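Single-stranded DNA-binding protein (Thermus aquaticus, PDB 2IHE) binds single-stranded DNA through OB-fold domains and probably recruits partner proteins during DNA replication, recombination and repair. Local coordinates at residues Ile29-Leu34 with Arg55-Gly60; Phe77-Leu82 with Ala101-Pro106. All coordinates share one frame; numbering follows the deposited sequence.

Contact 1 (Ile29-Leu34 with Arg55-Gly60)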
# COMPACT_ATOMS: atom_id res chain seq x y z
N ILE A 29 8.04 15.34 -19.71
CA ILE A 29 6.94 14.40 -19.64
C ILE A 29 7.40 13.05 -20.18
O ILE A 29 7.85 12.96 -21.31
CB ILE A 29 5.75 14.89 -20.47
CG1 ILE A 29 5.33 16.28 -20.01
CG2 ILE A 29 4.60 13.92 -20.34
CD1 ILE A 29 4.24 16.92 -20.83
N LEU A 30 7.29 12.01 -19.35
CA LEU A 30 7.71 10.67 -19.76
C LEU A 30 6.59 9.65 -19.52
O LEU A 30 6.15 9.46 -18.39
CB LEU A 30 8.96 10.27 -18.97
CG LEU A 30 9.69 8.99 -19.40
CD1 LEU A 30 10.37 9.20 -20.75
CD2 LEU A 30 10.71 8.63 -18.34
N ASP A 31 6.14 9.01 -20.59
CA ASP A 31 5.08 7.99 -20.53
C ASP A 31 5.70 6.60 -20.63
O ASP A 31 6.48 6.33 -21.54
CB ASP A 31 4.08 8.18 -21.69
CG ASP A 31 3.00 9.20 -21.38
OD1 ASP A 31 3.27 10.14 -20.60
OD2 ASP A 31 1.89 9.07 -21.92
N LEU A 32 5.35 5.74 -19.69
CA LEU A 32 5.86 4.37 -19.67
C LEU A 32 4.69 3.42 -19.81
O LEU A 32 3.70 3.54 -19.10
CB LEU A 32 6.59 4.07 -18.36
CG LEU A 32 7.69 5.05 -17.96
CD1 LEU A 32 8.47 4.48 -16.79
CD2 LEU A 32 8.60 5.27 -19.13
N ASN A 33 4.79 2.47 -20.73
CA ASN A 33 3.72 1.50 -20.94
C ASN A 33 4.13 0.22 -20.21
O ASN A 33 5.10 -0.43 -20.59
CB ASN A 33 3.54 1.23 -22.43
CG ASN A 33 3.29 2.51 -23.22
OD1 ASN A 33 2.22 3.12 -23.11
ND2 ASN A 33 4.27 2.93 -24.01
N LEU A 34 3.39 -0.11 -19.15
CA LEU A 34 3.68 -1.28 -18.35
C LEU A 34 2.65 -2.41 -18.52
O LEU A 34 1.47 -2.17 -18.72
CB LEU A 34 3.76 -0.90 -16.86
CG LEU A 34 4.88 0.01 -16.36
CD1 LEU A 34 4.76 0.18 -14.85
CD2 LEU A 34 6.23 -0.58 -16.71
N ARG A 55 -0.49 2.68 -18.93
CA ARG A 55 0.45 3.73 -19.29
C ARG A 55 0.57 4.61 -18.04
O ARG A 55 -0.43 5.09 -17.51
CB ARG A 55 -0.10 4.57 -20.44
CG ARG A 55 0.91 5.52 -21.04
CD ARG A 55 0.19 6.72 -21.60
NE ARG A 55 -0.26 7.57 -20.52
CZ ARG A 55 -1.31 8.38 -20.60
NH1 ARG A 55 -2.02 8.45 -21.72
NH2 ARG A 55 -1.64 9.14 -19.56
N VAL A 56 1.79 4.82 -17.57
CA VAL A 56 2.01 5.65 -16.39
C VAL A 56 2.77 6.89 -16.82
O VAL A 56 3.71 6.81 -17.60
CB VAL A 56 2.81 4.91 -15.28
CG1 VAL A 56 2.31 3.49 -15.14
CG2 VAL A 56 4.30 4.95 -15.58
N ARG A 57 2.36 8.04 -16.29
CA ARG A 57 3.01 9.28 -16.64
C ARG A 57 3.90 9.86 -15.55
O ARG A 57 3.49 9.99 -14.39
CB ARG A 57 1.97 10.32 -17.04
CG ARG A 57 2.57 11.69 -17.28
CD ARG A 57 1.60 12.61 -17.99
NE ARG A 57 1.29 12.14 -19.33
CZ ARG A 57 0.69 12.88 -20.26
NH1 ARG A 57 0.35 14.13 -19.99
NH2 ARG A 57 0.46 12.37 -21.46
N LEU A 58 5.12 10.20 -15.93
CA LEU A 58 6.09 10.79 -15.01
C LEU A 58 6.38 12.19 -15.55
O LEU A 58 6.58 12.37 -16.75
CB LEU A 58 7.36 9.92 -15.00
CG LEU A 58 8.43 10.15 -13.93
CD1 LEU A 58 7.82 10.10 -12.53
CD2 LEU A 58 9.50 9.08 -14.11
N LEU A 59 6.36 13.19 -14.67
CA LEU A 59 6.60 14.57 -15.09
C LEU A 59 7.75 15.17 -14.32
O LEU A 59 8.06 14.72 -13.22
CB LEU A 59 5.38 15.44 -14.82
CG LEU A 59 4.02 15.13 -15.44
CD1 LEU A 59 3.01 16.16 -14.98
CD2 LEU A 59 4.15 15.12 -16.94
N GLY A 60 8.37 16.19 -14.89
CA GLY A 60 9.45 16.87 -14.20
C GLY A 60 10.80 16.17 -14.08
O GLY A 60 11.13 15.26 -14.85
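L30 with L58 and L32 with V56 are two hydrogen-bonded pairs of the antiparallel hairpin formed by strands 29-38 and 50-59, in the first OB-fold domain. Each pair closes a two-bond ring: L30 N to L58 O (2.7 Å) and L58 N back to L30 O, then L32 N to V56 O (2.9 Å) and V56 N back to L32 O. All four are nearly straight. D31, between them, sits opposite R57 in a non-hydrogen-bonded pair, and its carboxylate is shared by two arginines. OD1 takes the N-H of R57 NE on its syn lone pair at 3.1 Å; this bond is bent (137°) and tilted from the guanidinium plane. OD2 lies over a face of the R55 guanidinium, 3.0 Å from R55 NE, where no N-H points at it, a purely electrostatic pairing. D31 CG stands anti to the carbonyl carbon (chi1 -85°), which carries the carboxylate across to the arginine-bearing strand. I29 CG2 lies over one face of the R57 guanidinium, toward its rim, and I29 CG1 presses on L59 CD2 at 3.5 Å, tighter than usual carbon contact. The opposite face of the hairpin is leucine and valine: L32 CB meets V56 CG2 at 3.7 Å and L34 CD1 meets V56 CG1. There L58 also packs on A101 and I104 of strand 95-107. One face is therefore oily and buried, the other a partly exposed charge network, in which one carboxylate probably offsets the two neighbouring positive charges and restrains both arginine chains along the strand.

Contact 2 (Phe77-Leu82 with Ala101-Pro106)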
# COMPACT_ATOMS: atom_id res chain seq x y z
N PHE A 77 9.29 -0.48 -10.77
CA PHE A 77 8.42 -0.31 -9.61
C PHE A 77 7.86 1.12 -9.65
O PHE A 77 8.62 2.07 -9.80
CB PHE A 77 9.17 -0.51 -8.30
CG PHE A 77 8.39 -0.05 -7.07
CD1 PHE A 77 7.17 -0.64 -6.72
CD2 PHE A 77 8.87 1.00 -6.27
CE1 PHE A 77 6.45 -0.20 -5.60
CE2 PHE A 77 8.16 1.44 -5.15
CZ PHE A 77 6.94 0.84 -4.81
N VAL A 78 6.55 1.25 -9.52
CA VAL A 78 5.88 2.54 -9.53
C VAL A 78 5.16 2.85 -8.23
O VAL A 78 4.50 1.98 -7.67
CB VAL A 78 4.83 2.60 -10.64
CG1 VAL A 78 4.13 3.94 -10.63
CG2 VAL A 78 5.47 2.32 -11.99
N GLU A 79 5.29 4.07 -7.74
CA GLU A 79 4.58 4.52 -6.55
C GLU A 79 3.85 5.74 -7.09
O GLU A 79 4.50 6.67 -7.53
CB GLU A 79 5.54 4.98 -5.46
CG GLU A 79 4.81 5.43 -4.21
CD GLU A 79 5.67 6.28 -3.29
OE1 GLU A 79 6.88 6.00 -3.14
OE2 GLU A 79 5.11 7.22 -2.68
N GLY A 80 2.52 5.74 -7.09
CA GLY A 80 1.83 6.89 -7.64
C GLY A 80 0.39 7.07 -7.21
O GLY A 80 0.02 6.73 -6.09
N ARG A 81 -0.43 7.60 -8.11
CA ARG A 81 -1.84 7.83 -7.81
C ARG A 81 -2.70 7.92 -9.08
O ARG A 81 -2.18 8.05 -10.18
CB ARG A 81 -1.99 9.12 -7.01
CG ARG A 81 -1.41 10.32 -7.73
CD ARG A 81 -1.34 11.53 -6.83
NE ARG A 81 -0.25 12.42 -7.24
CZ ARG A 81 -0.21 13.12 -8.37
NH1 ARG A 81 -1.21 13.05 -9.25
NH2 ARG A 81 0.84 13.90 -8.63
N LEU A 82 -4.02 7.84 -8.91
CA LEU A 82 -4.94 7.91 -10.04
C LEU A 82 -5.36 9.34 -10.36
O LEU A 82 -5.71 10.11 -9.47
CB LEU A 82 -6.18 7.07 -9.78
CG LEU A 82 -5.93 5.56 -9.63
CD1 LEU A 82 -7.26 4.84 -9.43
CD2 LEU A 82 -5.22 5.05 -10.87
N ALA A 101 2.80 8.75 -11.95
CA ALA A 101 3.91 8.29 -11.15
C ALA A 101 4.60 9.44 -10.43
O ALA A 101 4.98 10.43 -11.04
CB ALA A 101 4.91 7.54 -12.03
N GLU A 102 4.73 9.31 -9.12
CA GLU A 102 5.41 10.31 -8.31
C GLU A 102 6.88 9.92 -8.33
O GLU A 102 7.77 10.79 -8.32
CB GLU A 102 4.89 10.29 -6.87
CG GLU A 102 3.41 10.62 -6.73
CD GLU A 102 2.81 10.02 -5.46
OE1 GLU A 102 3.52 9.23 -4.79
OE2 GLU A 102 1.65 10.33 -5.15
N PHE A 103 7.13 8.61 -8.35
CA PHE A 103 8.49 8.06 -8.39
C PHE A 103 8.47 6.74 -9.14
O PHE A 103 7.42 6.13 -9.31
CB PHE A 103 9.03 7.76 -6.99
CG PHE A 103 8.86 8.86 -5.99
CD1 PHE A 103 7.78 8.84 -5.10
CD2 PHE A 103 9.79 9.89 -5.89
CE1 PHE A 103 7.65 9.82 -4.13
CE2 PHE A 103 9.66 10.87 -4.91
CZ PHE A 103 8.59 10.84 -4.04
N ILE A 104 9.64 6.31 -9.59
CA ILE A 104 9.79 5.01 -10.24
C ILE A 104 11.17 4.48 -9.88
O ILE A 104 12.08 5.24 -9.58
CB ILE A 104 9.67 5.05 -11.80
CG1 ILE A 104 10.82 5.85 -12.41
CG2 ILE A 104 8.32 5.61 -12.21
CD1 ILE A 104 10.93 5.71 -13.91
N ASP A 105 11.30 3.16 -9.90
CA ASP A 105 12.56 2.52 -9.60
C ASP A 105 12.75 1.28 -10.45
O ASP A 105 12.08 0.27 -10.26
CB ASP A 105 12.62 2.13 -8.12
CG ASP A 105 12.73 3.33 -7.22
OD1 ASP A 105 13.84 3.90 -7.13
OD2 ASP A 105 11.71 3.72 -6.62
N PRO A 106 13.65 1.36 -11.43
CA PRO A 106 13.87 0.18 -12.27
C PRO A 106 14.40 -0.93 -11.35
O PRO A 106 15.19 -0.65 -10.45
CB PRO A 106 14.91 0.67 -13.27
CG PRO A 106 14.56 2.13 -13.42
CD PRO A 106 14.32 2.54 -11.99
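F77 and D105 form a hydrogen-bonded pair of strands 75-86 and 95-107, an antiparallel hairpin of the OB fold interrupted by a classic beta bulge. F77 N gives its hydrogen to D105 O at 2.9 Å from above the carbonyl plane, while D105 N reaches F77 O in the carbonyl plane. F77 O also receives a CA-H contact from I104 CA (3.2 Å). At the bulge, E102 and F103 both face E79: E79 O accepts E102 N at 3.1 Å and, weakly, F103 N, so one carbonyl serves two amides. In return E79 N makes a weak but straight bond (177°) to F103 O. Beyond the bulge G80 faces A101, and their CA atoms come within 4.3 Å.

The acidic side chains are less evenly matched. E79, extended with CG anti to its amide nitrogen (chi1 -180°), runs alongside F103 and sets OE1 against ring atom CD1. Its OE2 lies only 3.3 Å from E102 OE1, two acceptors with their carboxylates nearly perpendicular (82°), a proximity that would tend to raise the proton affinity of one of them. E102 OE2 turns to R81 NE in a long salt bridge of 3.5 Å, and R81 NH1 pairs with E83. Putting a glutamine at E102 would probably weaken the attraction to R81 and leave that guanidinium more dependent on E83. V78 CG1 touches A101 CB on the other face. D105 OD2, hydrogen-bonded to A2 N of the second subunit, also lies in the F77 ring plane, 3.9 Å from edge atom CD2.

Contact 1 and contact 2 are successive hairpins of the same OB-fold sheet, joined where strand 50-59 runs parallel to strand 95-107: R57 O probably accepts a hydrogen bond from A101 N at 2.8 Å. Their apolar faces merge, L34 meeting V78 and L58 meeting I104, so both help build the same domain interior. Contact 1 is partly buried, with regular pairing and a charged outer face that the second subunit does not touch. Contact 2 is buried, with a bulge-broken register, the carboxylates of E79 and D105 set among the rings of F77 and F103, and a long R81-E102 salt bridge at the bulge. The face of F77, E79, F103 and D105 meets the second subunit.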